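Local coordinates for aldo-keto reductase AKR2E4 (Bombyx mori, PDB 3WCZ), which catalyses the NADP-dependent reduction of 3-dehydroecdysone, shows lower activity with phenylglyoxal and isatin, and may take part in regulating moulting, at residues 21-26 / 56-61; 35-40 / 62-67. One frame throughout, in Å; residues are numbered along the deposited sequence.

Interaction 1: 21-26 / 56-61; sequences LGTGRG and AVYQDE. With NAP (NADP nicotinamide-adenine-dinucleotide phosphate), chain B; CIT (citric acid), chain G.
Gly24 lies over one face of the Tyr58 ring: its CA is 3.7 Å from the ring centroid and 15° off the normal, the geometry of a CH-pi contact. The CA sits toward the CD2–CE2 rim rather than over the middle. Tyr58 CG is anti to its own carbonyl carbon (chi1 -55°), which turns the ring toward 21-26 and sends the phenol out along the glycine backbone. At its far end OH donates to citrate O3 at 2.6 Å, and that oxygen lies near the ring plane. Lys87 NZ also hydrogen-bonds this hydroxyl. By similarity Tyr58 is the proton donor, and its OH is 3.2 Å from C2N of the nicotinamide; the citrate, probably from the crystallisation liquor, lies beside that ring, consistent with a substrate position. The contact joins the end of strand 21-22 and the loop after it to the loop between strand 51-53 and helix 61-73, in the aldo-keto reductase (beta/alpha)8 barrel, where the family binds its cofactor. Gly24 N donates to NADP O3D at 2.8 Å; Thr23 N makes a weak bond to O2D. A beta carbon on Gly22 would clash with O3D. Asp60 has CG between its backbone N and carbonyl carbon (chi1 65°), bringing OD2 to 2.6 Å from Thr23 O; two oxygens this close suggest, without proving, a protonated acid. Arg25 bends at chi2 and chi3 so that CD passes 3.5 Å from Asp60 OD2. The same oxygen is 4.6 Å from Arg25 NE but well out of the guanidinium plane, so no N-H points at it and any attraction would be through charge alone, weaker still if the acid is protonated; NH1 pairs with Glu36.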
ATOM      1  N   LEU A  21       4.428  -4.720   4.679  1.00  6.91           N
ATOM      2  CA  LEU A  21       5.713  -4.031   4.582  1.00  7.55           C
ATOM      3  C   LEU A  21       5.790  -3.199   3.313  1.00  7.82           C
ATOM      4  O   LEU A  21       5.613  -3.732   2.218  1.00  7.46           O
ATOM      5  CB  LEU A  21       6.868  -5.020   4.596  1.00  8.48           C
ATOM      6  CG  LEU A  21       8.255  -4.361   4.482  1.00  8.31           C
ATOM      7  CD1 LEU A  21       8.640  -3.628   5.779  1.00 10.88           C
ATOM      8  CD2 LEU A  21       9.327  -5.347   4.117  1.00  9.87           C
ATOM      9  N   GLY A  22       6.049  -1.909   3.445  1.00  7.05           N
ATOM     10  CA  GLY A  22       6.298  -1.090   2.281  1.00  7.53           C
ATOM     11  C   GLY A  22       7.704  -1.226   1.743  1.00  7.86           C
ATOM     12  O   GLY A  22       8.670  -1.289   2.513  1.00  8.49           O
ATOM     13  N   THR A  23       7.817  -1.286   0.421  1.00  7.94           N
ATOM     14  CA  THR A  23       9.119  -1.384  -0.244  1.00  9.22           C
ATOM     15  C   THR A  23       9.332  -0.287  -1.261  1.00  8.53           C
ATOM     16  O   THR A  23      10.256  -0.375  -2.083  1.00 10.45           O
ATOM     17  CB  THR A  23       9.338  -2.768  -0.884  1.00  8.79           C
ATOM     18  OG1 THR A  23       8.445  -2.971  -1.992  1.00  8.04           O
ATOM     19  CG2 THR A  23       9.157  -3.901   0.141  1.00  9.54           C
ATOM     20  N   GLY A  24       8.538   0.766  -1.208  1.00  9.27           N
ATOM     21  CA  GLY A  24       8.845   1.948  -1.994  1.00  8.80           C
ATOM     22  C   GLY A  24      10.071   2.624  -1.415  1.00 10.10           C
ATOM     23  O   GLY A  24      10.391   2.491  -0.210  1.00 10.64           O
ATOM     24  N   ARG A  25      10.769   3.380  -2.262  1.00 13.18           N
ATOM     25  CA  ARG A  25      12.061   3.938  -1.907  1.00 14.47           C
ATOM     26  C   ARG A  25      12.041   5.451  -1.746  1.00 15.60           C
ATOM     27  O   ARG A  25      13.113   6.072  -1.669  1.00 15.32           O
ATOM     28  CB  ARG A  25      13.077   3.601  -2.993  1.00 15.71           C
ATOM     29  CG  ARG A  25      13.136   2.132  -3.345  1.00 22.10           C
ATOM     30  CD  ARG A  25      13.620   1.361  -2.173  1.00 22.24           C
ATOM     31  NE  ARG A  25      15.047   1.581  -1.927  1.00 26.93           N
ATOM     32  CZ  ARG A  25      15.617   1.575  -0.721  1.00 25.95           C
ATOM     33  NH1 ARG A  25      14.881   1.387   0.405  1.00 20.80           N
ATOM     34  NH2 ARG A  25      16.936   1.783  -0.644  1.00 20.00           N
ATOM     35  N   GLY A  26      10.860   6.054  -1.678  1.00 15.45           N
ATOM     36  CA  GLY A  26      10.765   7.498  -1.527  1.00 14.93           C
ATOM     37  C   GLY A  26      11.510   8.057  -0.320  1.00 14.81           C
ATOM     38  O   GLY A  26      12.006   9.183  -0.356  1.00 16.05           O
ATOM     39  N   ALA A  56       6.214  -2.482  -9.789  1.00  8.91           N
ATOM     40  CA  ALA A  56       7.166  -2.471 -10.896  1.00  8.48           C
ATOM     41  C   ALA A  56       8.013  -1.192 -10.885  1.00  8.60           C
ATOM     42  O   ALA A  56       9.248  -1.228 -11.065  1.00 10.82           O
ATOM     43  CB  ALA A  56       6.423  -2.624 -12.224  1.00 10.56           C
ATOM     44  N   VAL A  57       7.363  -0.056 -10.655  1.00  8.75           N
ATOM     45  CA  VAL A  57       8.050   1.231 -10.769  1.00  9.75           C
ATOM     46  C   VAL A  57       9.114   1.431  -9.674  1.00 11.50           C
ATOM     47  O   VAL A  57       9.995   2.294  -9.809  1.00 10.84           O
ATOM     48  CB  VAL A  57       7.024   2.391 -10.804  1.00  9.82           C
ATOM     49  CG1 VAL A  57       6.530   2.720  -9.400  1.00 10.68           C
ATOM     50  CG2 VAL A  57       7.619   3.610 -11.487  1.00 11.77           C
ATOM     51  N   TYR A  58       9.048   0.671  -8.574  1.00  9.70           N
ATOM     52  CA  TYR A  58      10.050   0.808  -7.534  1.00  9.33           C
ATOM     53  C   TYR A  58      11.402   0.239  -7.928  1.00 10.32           C
ATOM     54  O   TYR A  58      12.399   0.515  -7.273  1.00 10.86           O
ATOM     55  CB  TYR A  58       9.609   0.150  -6.213  1.00  9.70           C
ATOM     56  CG  TYR A  58       8.288   0.604  -5.664  1.00  7.69           C
ATOM     57  CD1 TYR A  58       7.727   1.790  -6.047  1.00  9.27           C
ATOM     58  CD2 TYR A  58       7.635  -0.143  -4.676  1.00  7.41           C
ATOM     59  CE1 TYR A  58       6.501   2.198  -5.533  1.00  9.20           C
ATOM     60  CE2 TYR A  58       6.421   0.245  -4.159  1.00  8.60           C
ATOM     61  CZ  TYR A  58       5.846   1.410  -4.586  1.00  8.20           C
ATOM     62  OH  TYR A  58       4.617   1.791  -4.080  1.00  8.33           O
ATOM     63  N   GLN A  59      11.411  -0.569  -8.971  1.00  9.71           N
ATOM     64  CA  GLN A  59      12.621  -1.189  -9.502  1.00 11.40           C
ATOM     65  C   GLN A  59      13.322  -2.030  -8.450  1.00 12.65           C
ATOM     66  O   GLN A  59      14.543  -2.214  -8.479  1.00 15.49           O
ATOM     67  CB  GLN A  59      13.598  -0.147 -10.086  1.00 12.87           C
ATOM     68  CG  GLN A  59      13.007   0.722 -11.181  1.00 17.17           C
ATOM     69  CD  GLN A  59      12.447  -0.057 -12.367  1.00 19.07           C
ATOM     70  OE1 GLN A  59      11.482   0.393 -12.989  1.00 43.47           O
ATOM     71  NE2 GLN A  59      13.043  -1.208 -12.707  1.00 21.52           N
ATOM     72  N   ASP A  60      12.550  -2.574  -7.517  1.00 10.26           N
ATOM     73  CA  ASP A  60      13.115  -3.429  -6.461  1.00 10.86           C
ATOM     74  C   ASP A  60      12.378  -4.741  -6.301  1.00 10.31           C
ATOM     75  O   ASP A  60      12.546  -5.414  -5.294  1.00 10.24           O
ATOM     76  CB  ASP A  60      13.283  -2.699  -5.101  1.00  9.72           C
ATOM     77  CG  ASP A  60      11.979  -2.263  -4.463  1.00 10.14           C
ATOM     78  OD1 ASP A  60      10.872  -2.641  -4.904  1.00 10.60           O
ATOM     79  OD2 ASP A  60      12.101  -1.547  -3.427  1.00 10.10           O
ATOM     80  N   GLU A  61      11.588  -5.142  -7.293  1.00  9.10           N
ATOM     81  CA  GLU A  61      10.955  -6.454  -7.238  1.00  9.84           C
ATOM     82  C   GLU A  61      11.982  -7.570  -7.128  1.00  9.10           C
ATOM     83  O   GLU A  61      11.729  -8.607  -6.494  1.00  9.48           O
ATOM     84  CB  GLU A  61      10.006  -6.681  -8.430  1.00  8.70           C
ATOM     85  CG  GLU A  61       8.685  -5.909  -8.317  1.00  9.30           C
ATOM     86  CD  GLU A  61       7.925  -5.834  -9.616  1.00 10.40           C
ATOM     87  OE1 GLU A  61       8.582  -5.680 -10.666  1.00 11.01           O
ATOM     88  OE2 GLU A  61       6.683  -5.916  -9.570  1.00  9.23           O
TER
HETATM   89  PA  NAP B 401       6.141   5.552   5.344  1.00  7.92           P
HETATM   90  O1A NAP B 401       5.961   4.134   5.694  1.00  9.16           O
HETATM   91  O2A NAP B 401       5.059   6.518   5.349  1.00  8.11           O
HETATM   92  O5B NAP B 401       7.359   6.212   6.063  1.00  8.86           O
HETATM   93  C5B NAP B 401       8.609   5.591   6.089  1.00  9.54           C
HETATM   94  C4B NAP B 401       9.649   6.327   6.922  1.00  8.79           C
HETATM   95  O4B NAP B 401       9.320   6.200   8.319  1.00 10.31           O
HETATM   96  C3B NAP B 401      11.053   5.888   6.761  1.00 10.82           C
HETATM   97  O3B NAP B 401      11.857   7.041   6.824  1.00 11.36           O
HETATM   98  C2B NAP B 401      11.256   5.010   7.901  1.00  9.96           C
HETATM   99  O2B NAP B 401      12.605   4.877   8.302  1.00 10.80           O
HETATM  100  C1B NAP B 401      10.430   5.649   8.986  1.00 11.14           C
HETATM  101  N9A NAP B 401       9.891   4.770  10.002  1.00 10.79           N
HETATM  102  C8A NAP B 401       9.360   3.549   9.785  1.00  9.16           C
HETATM  103  N7A NAP B 401       8.846   3.046  10.889  1.00 10.16           N
HETATM  104  C5A NAP B 401       9.049   3.962  11.888  1.00 11.09           C
HETATM  105  C6A NAP B 401       8.731   3.988  13.249  1.00 11.83           C
HETATM  106  N6A NAP B 401       8.100   2.943  13.930  1.00 13.84           N
HETATM  107  N1A NAP B 401       9.097   5.088  13.931  1.00 15.35           N
HETATM  108  C2A NAP B 401       9.710   6.105  13.326  1.00 13.05           C
HETATM  109  N3A NAP B 401      10.020   6.121  12.019  1.00 13.04           N
HETATM  110  C4A NAP B 401       9.673   5.044  11.297  1.00 11.35           C
HETATM  111  O3  NAP B 401       6.790   5.546   3.859  1.00  9.84           O
HETATM  112  PN  NAP B 401       6.323   5.517   2.336  1.00  8.29           P
HETATM  113  O1N NAP B 401       7.386   4.757   1.631  1.00  9.32           O
HETATM  114  O2N NAP B 401       6.029   6.915   1.920  1.00  9.53           O
HETATM  115  O5D NAP B 401       4.945   4.727   2.283  1.00  7.70           O
HETATM  116  C5D NAP B 401       4.867   3.397   2.673  1.00  8.81           C
HETATM  117  C4D NAP B 401       4.660   2.385   1.538  1.00  7.95           C
HETATM  118  O4D NAP B 401       3.419   2.587   0.887  1.00  8.14           O
HETATM  119  C3D NAP B 401       5.654   2.475   0.425  1.00  6.71           C
HETATM  120  O3D NAP B 401       6.933   1.998   0.792  1.00  7.48           O
HETATM  121  C2D NAP B 401       4.986   1.735  -0.624  1.00  8.19           C
HETATM  122  O2D NAP B 401       5.029   0.360  -0.371  1.00  7.76           O
HETATM  123  C1D NAP B 401       3.576   2.270  -0.501  1.00  8.41           C
HETATM  124  N1N NAP B 401       3.199   3.446  -1.293  1.00  8.48           N
HETATM  125  C2N NAP B 401       2.378   3.313  -2.351  1.00  7.55           C
HETATM  126  C3N NAP B 401       2.013   4.416  -3.081  1.00  9.28           C
HETATM  127  C7N NAP B 401       1.067   4.191  -4.199  1.00  9.39           C
HETATM  128  O7N NAP B 401       0.305   3.195  -4.249  1.00 10.19           O
HETATM  129  N7N NAP B 401       0.959   5.192  -5.097  1.00  5.79           N
HETATM  130  C4N NAP B 401       2.539   5.689  -2.793  1.00  9.17           C
HETATM  131  C5N NAP B 401       3.380   5.825  -1.680  1.00  9.24           C
HETATM  132  C6N NAP B 401       3.679   4.675  -0.962  1.00  9.66           C
HETATM  133  P2B NAP B 401      13.328   3.454   8.439  1.00 11.61           P
HETATM  134  O1X NAP B 401      14.776   3.829   8.808  1.00 13.70           O
HETATM  135  O2X NAP B 401      12.688   2.726   9.540  1.00 11.72           O
HETATM  136  O3X NAP B 401      13.222   2.767   7.101  1.00 12.36           O
HETATM  137  C1  CIT G 406       9.691   4.382  -5.449  1.00 18.42           C
HETATM  138  O1  CIT G 406       9.621   4.625  -6.698  1.00 23.90           O
HETATM  139  O2  CIT G 406      10.648   3.719  -4.982  1.00 16.05           O
HETATM  140  C2  CIT G 406       8.624   4.833  -4.491  1.00 15.92           C
HETATM  141  C3  CIT G 406       7.608   5.836  -5.037  1.00 20.34           C
HETATM  142  O7  CIT G 406       7.012   5.334  -6.265  1.00 20.58           O
HETATM  143  C4  CIT G 406       6.436   6.096  -4.088  1.00 19.97           C
HETATM  144  C5  CIT G 406       5.818   4.817  -3.607  1.00 21.14           C
HETATM  145  O3  CIT G 406       4.866   4.339  -4.273  1.00 21.94           O
HETATM  146  O4  CIT G 406       6.273   4.261  -2.563  1.00 16.43           O
HETATM  147  C6  CIT G 406       8.310   7.161  -5.270  1.00 22.66           C
HETATM  148  O5  CIT G 406       8.112   7.790  -6.341  1.00 29.65           O
HETATM  149  O6  CIT G 406       9.079   7.615  -4.371  1.00 24.52           O

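Interaction 2: 35-40 / 62-67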
ATOM      1  N   ASP A  35      19.875  -3.187  -1.710  1.00 12.91           N
ATOM      2  CA  ASP A  35      19.907  -4.493  -1.060  1.00 12.33           C
ATOM      3  C   ASP A  35      19.221  -4.449   0.295  1.00 10.82           C
ATOM      4  O   ASP A  35      18.784  -5.492   0.809  1.00 10.81           O
ATOM      5  CB  ASP A  35      21.354  -4.982  -0.910  1.00 12.30           C
ATOM      6  CG  ASP A  35      21.442  -6.422  -0.425  1.00 12.50           C
ATOM      7  OD1 ASP A  35      20.878  -7.313  -1.104  1.00 12.57           O
ATOM      8  OD2 ASP A  35      22.066  -6.661   0.628  1.00 15.16           O
ATOM      9  N   GLU A  36      19.120  -3.267   0.899  1.00 11.61           N
ATOM     10  CA  GLU A  36      18.416  -3.184   2.180  1.00 10.84           C
ATOM     11  C   GLU A  36      16.949  -3.601   2.063  1.00 11.10           C
ATOM     12  O   GLU A  36      16.343  -3.966   3.061  1.00 10.71           O
ATOM     13  CB  GLU A  36      18.487  -1.774   2.763  1.00 14.72           C
ATOM     14  CG  GLU A  36      17.649  -0.748   1.983  1.00 18.67           C
ATOM     15  CD  GLU A  36      17.546   0.597   2.690  1.00 21.95           C
ATOM     16  OE1 GLU A  36      18.104   0.730   3.811  1.00 27.94           O
ATOM     17  OE2 GLU A  36      16.913   1.518   2.112  1.00 20.63           O
ATOM     18  N   VAL A  37      16.383  -3.558   0.871  1.00 10.94           N
ATOM     19  CA  VAL A  37      15.011  -4.003   0.677  1.00 11.44           C
ATOM     20  C   VAL A  37      14.934  -5.517   0.807  1.00 10.29           C
ATOM     21  O   VAL A  37      13.999  -6.034   1.401  1.00  9.77           O
ATOM     22  CB  VAL A  37      14.481  -3.532  -0.698  1.00 10.92           C
ATOM     23  CG1 VAL A  37      13.126  -4.149  -0.992  1.00 10.32           C
ATOM     24  CG2 VAL A  37      14.404  -1.998  -0.752  1.00 12.16           C
ATOM     25  N   ARG A  38      15.890  -6.253   0.248  1.00  9.24           N
ATOM     26  CA  ARG A  38      15.943  -7.693   0.414  1.00 10.33           C
ATOM     27  C   ARG A  38      16.021  -8.027   1.893  1.00 10.18           C
ATOM     28  O   ARG A  38      15.250  -8.845   2.414  1.00  9.83           O
ATOM     29  CB  ARG A  38      17.154  -8.288  -0.325  1.00  9.61           C
ATOM     30  CG  ARG A  38      17.398  -9.751  -0.016  1.00 10.01           C
ATOM     31  CD  ARG A  38      18.826 -10.221  -0.410  1.00 10.63           C
ATOM     32  NE  ARG A  38      19.817  -9.452   0.339  1.00 11.83           N
ATOM     33  CZ  ARG A  38      20.047  -9.616   1.629  1.00 12.41           C
ATOM     34  NH1 ARG A  38      19.453 -10.579   2.311  1.00 14.36           N
ATOM     35  NH2 ARG A  38      20.894  -8.811   2.243  1.00 14.18           N
ATOM     36  N   GLN A  39      16.920  -7.352   2.606  1.00  9.98           N
ATOM     37  CA  GLN A  39      17.076  -7.607   4.031  1.00 10.78           C
ATOM     38  C   GLN A  39      15.813  -7.249   4.810  1.00  8.02           C
ATOM     39  O   GLN A  39      15.426  -7.974   5.730  1.00  9.45           O
ATOM     40  CB  GLN A  39      18.280  -6.813   4.554  1.00 11.31           C
ATOM     41  CG  GLN A  39      18.643  -7.128   6.008  1.00 13.35           C
ATOM     42  CD  GLN A  39      19.051  -8.581   6.183  1.00 19.85           C
ATOM     43  OE1 GLN A  39      19.998  -9.043   5.541  1.00 27.56           O
ATOM     44  NE2 GLN A  39      18.316  -9.325   7.003  1.00 19.85           N
ATOM     45  N   ALA A  40      15.171  -6.136   4.449  1.00  8.57           N
ATOM     46  CA  ALA A  40      13.950  -5.710   5.137  1.00  8.73           C
ATOM     47  C   ALA A  40      12.828  -6.729   4.955  1.00  8.11           C
ATOM     48  O   ALA A  40      12.100  -7.031   5.889  1.00  8.83           O
ATOM     49  CB  ALA A  40      13.506  -4.375   4.613  1.00  9.66           C
ATOM     50  N   GLU A  62      13.150  -7.367  -7.751  1.00 10.20           N
ATOM     51  CA  GLU A  62      14.183  -8.379  -7.662  1.00 10.98           C
ATOM     52  C   GLU A  62      14.621  -8.581  -6.207  1.00 10.04           C
ATOM     53  O   GLU A  62      14.770  -9.726  -5.749  1.00 10.16           O
ATOM     54  CB  GLU A  62      15.379  -7.971  -8.538  1.00 15.41           C
ATOM     55  CG  GLU A  62      16.637  -8.820  -8.378  1.00 21.38           C
ATOM     56  CD  GLU A  62      17.774  -8.360  -9.298  1.00 29.12           C
ATOM     57  OE1 GLU A  62      17.569  -7.408 -10.088  1.00 35.81           O
ATOM     58  OE2 GLU A  62      18.866  -8.963  -9.245  1.00 24.64           O
ATOM     59  N   GLN A  63      14.816  -7.488  -5.477  1.00 10.10           N
ATOM     60  CA  GLN A  63      15.218  -7.552  -4.075  1.00  9.90           C
ATOM     61  C   GLN A  63      14.110  -8.181  -3.220  1.00 10.51           C
ATOM     62  O   GLN A  63      14.375  -8.992  -2.333  1.00  9.23           O
ATOM     63  CB  GLN A  63      15.539  -6.168  -3.533  1.00  9.67           C
ATOM     64  CG  GLN A  63      16.891  -5.623  -3.952  1.00 14.20           C
ATOM     65  CD  GLN A  63      17.013  -5.405  -5.444  1.00 13.56           C
ATOM     66  OE1 GLN A  63      16.103  -4.909  -6.099  1.00 13.18           O
ATOM     67  NE2 GLN A  63      18.160  -5.797  -6.001  1.00 18.05           N
ATOM     68  N   VAL A  64      12.862  -7.799  -3.475  1.00  8.56           N
ATOM     69  CA  VAL A  64      11.742  -8.411  -2.788  1.00  8.83           C
ATOM     70  C   VAL A  64      11.732  -9.917  -3.032  1.00 10.18           C
ATOM     71  O   VAL A  64      11.553 -10.703  -2.107  1.00  9.48           O
ATOM     72  CB  VAL A  64      10.423  -7.756  -3.213  1.00  8.84           C
ATOM     73  CG1 VAL A  64       9.262  -8.509  -2.625  1.00  9.26           C
ATOM     74  CG2 VAL A  64      10.382  -6.302  -2.805  1.00  8.75           C
ATOM     75  N   GLY A  65      11.943 -10.312  -4.282  1.00  9.05           N
ATOM     76  CA  GLY A  65      12.010 -11.712  -4.608  1.00 10.74           C
ATOM     77  C   GLY A  65      13.148 -12.437  -3.939  1.00  9.46           C
ATOM     78  O   GLY A  65      12.998 -13.577  -3.529  1.00  9.97           O
ATOM     79  N   GLN A  66      14.295 -11.779  -3.833  1.00  9.38           N
ATOM     80  CA  GLN A  66      15.449 -12.351  -3.123  1.00 10.18           C
ATOM     81  C   GLN A  66      15.109 -12.597  -1.651  1.00  9.38           C
ATOM     82  O   GLN A  66      15.442 -13.649  -1.118  1.00 11.18           O
ATOM     83  CB  GLN A  66      16.694 -11.448  -3.254  1.00  9.90           C
ATOM     84  CG  GLN A  66      17.294 -11.421  -4.648  1.00 12.41           C
ATOM     85  CD  GLN A  66      18.303 -10.280  -4.801  1.00 11.85           C
ATOM     86  OE1 GLN A  66      18.317  -9.309  -4.046  1.00 11.87           O
ATOM     87  NE2 GLN A  66      19.174 -10.407  -5.800  1.00 13.97           N
ATOM     88  N   GLY A  67      14.476 -11.625  -1.004  1.00  8.87           N
ATOM     89  CA  GLY A  67      14.107 -11.743   0.393  1.00  8.62           C
ATOM     90  C   GLY A  67      13.097 -12.836   0.631  1.00  9.09           C
ATOM     91  O   GLY A  67      13.231 -13.628   1.566  1.00  9.97           O
TER
HETATM   92  O   HOH W   1      19.894  -7.117  -3.596  1.00 13.95           O
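The guanidinium of Arg38 and the amide of Gln66 have planes 50° apart, and the two side chains cross at about a right angle, with Arg38 CG 3.7 Å from Gln66 CB. At its edge, in its own plane, the guanidinium holds the Asp35 carboxylate side-on: NE donates to OD1 at 2.8 Å and NH2 to OD2 at 2.9 Å. A turn at chi3 (61°) folds the arginine back to this partner one helical turn earlier. A water donates to both Asp35 OD1 and Gln66 OE1, each at 2.7 Å, and accepts from Gln63 NE2, tying the helices where no direct hydrogen bond spans them. Replacing Arg38 by alanine is likely to cost Asp35 its side-on salt bridge and Glu70 its bond from NH1, and to uncover Gln66 CB. Gly67 lets the backbones close in, since a beta carbon there would come within 2.8 Å of Arg38 O. On the inner side Val37 CG1 packs against Val64 CG2 at 3.9 Å. The segment axes approach to 7.4 Å and cross at -34°, as neighbouring outer helices of the barrel: helix 35-46 follows strand 21-22, and helix 61-73 follows strand 51-53.

In the fold
Interactions 1 and 2 join the same two beta-alpha units at different levels, their centres 10 Å apart: loops beside the cofactor in 21-26 / 56-61, helices on the barrel's outside in 35-40 / 62-67. The clearest direct bond between them is the salt bridge from Arg25 NH1 to Glu36 OE2, 2.7 Å long. Val37 CG2 packs at the junction, 3.6 Å from both Asp60 OD2 and Arg25 NH1, while Leu21 CD2 reaches to 3.7 Å from Ala40 O. The side chain of Val37 is still about 9 Å from the bound NADP, so interaction 2 is a second layer behind the cofactor loops, whereas interaction 1 itself touches both NADP and the citrate.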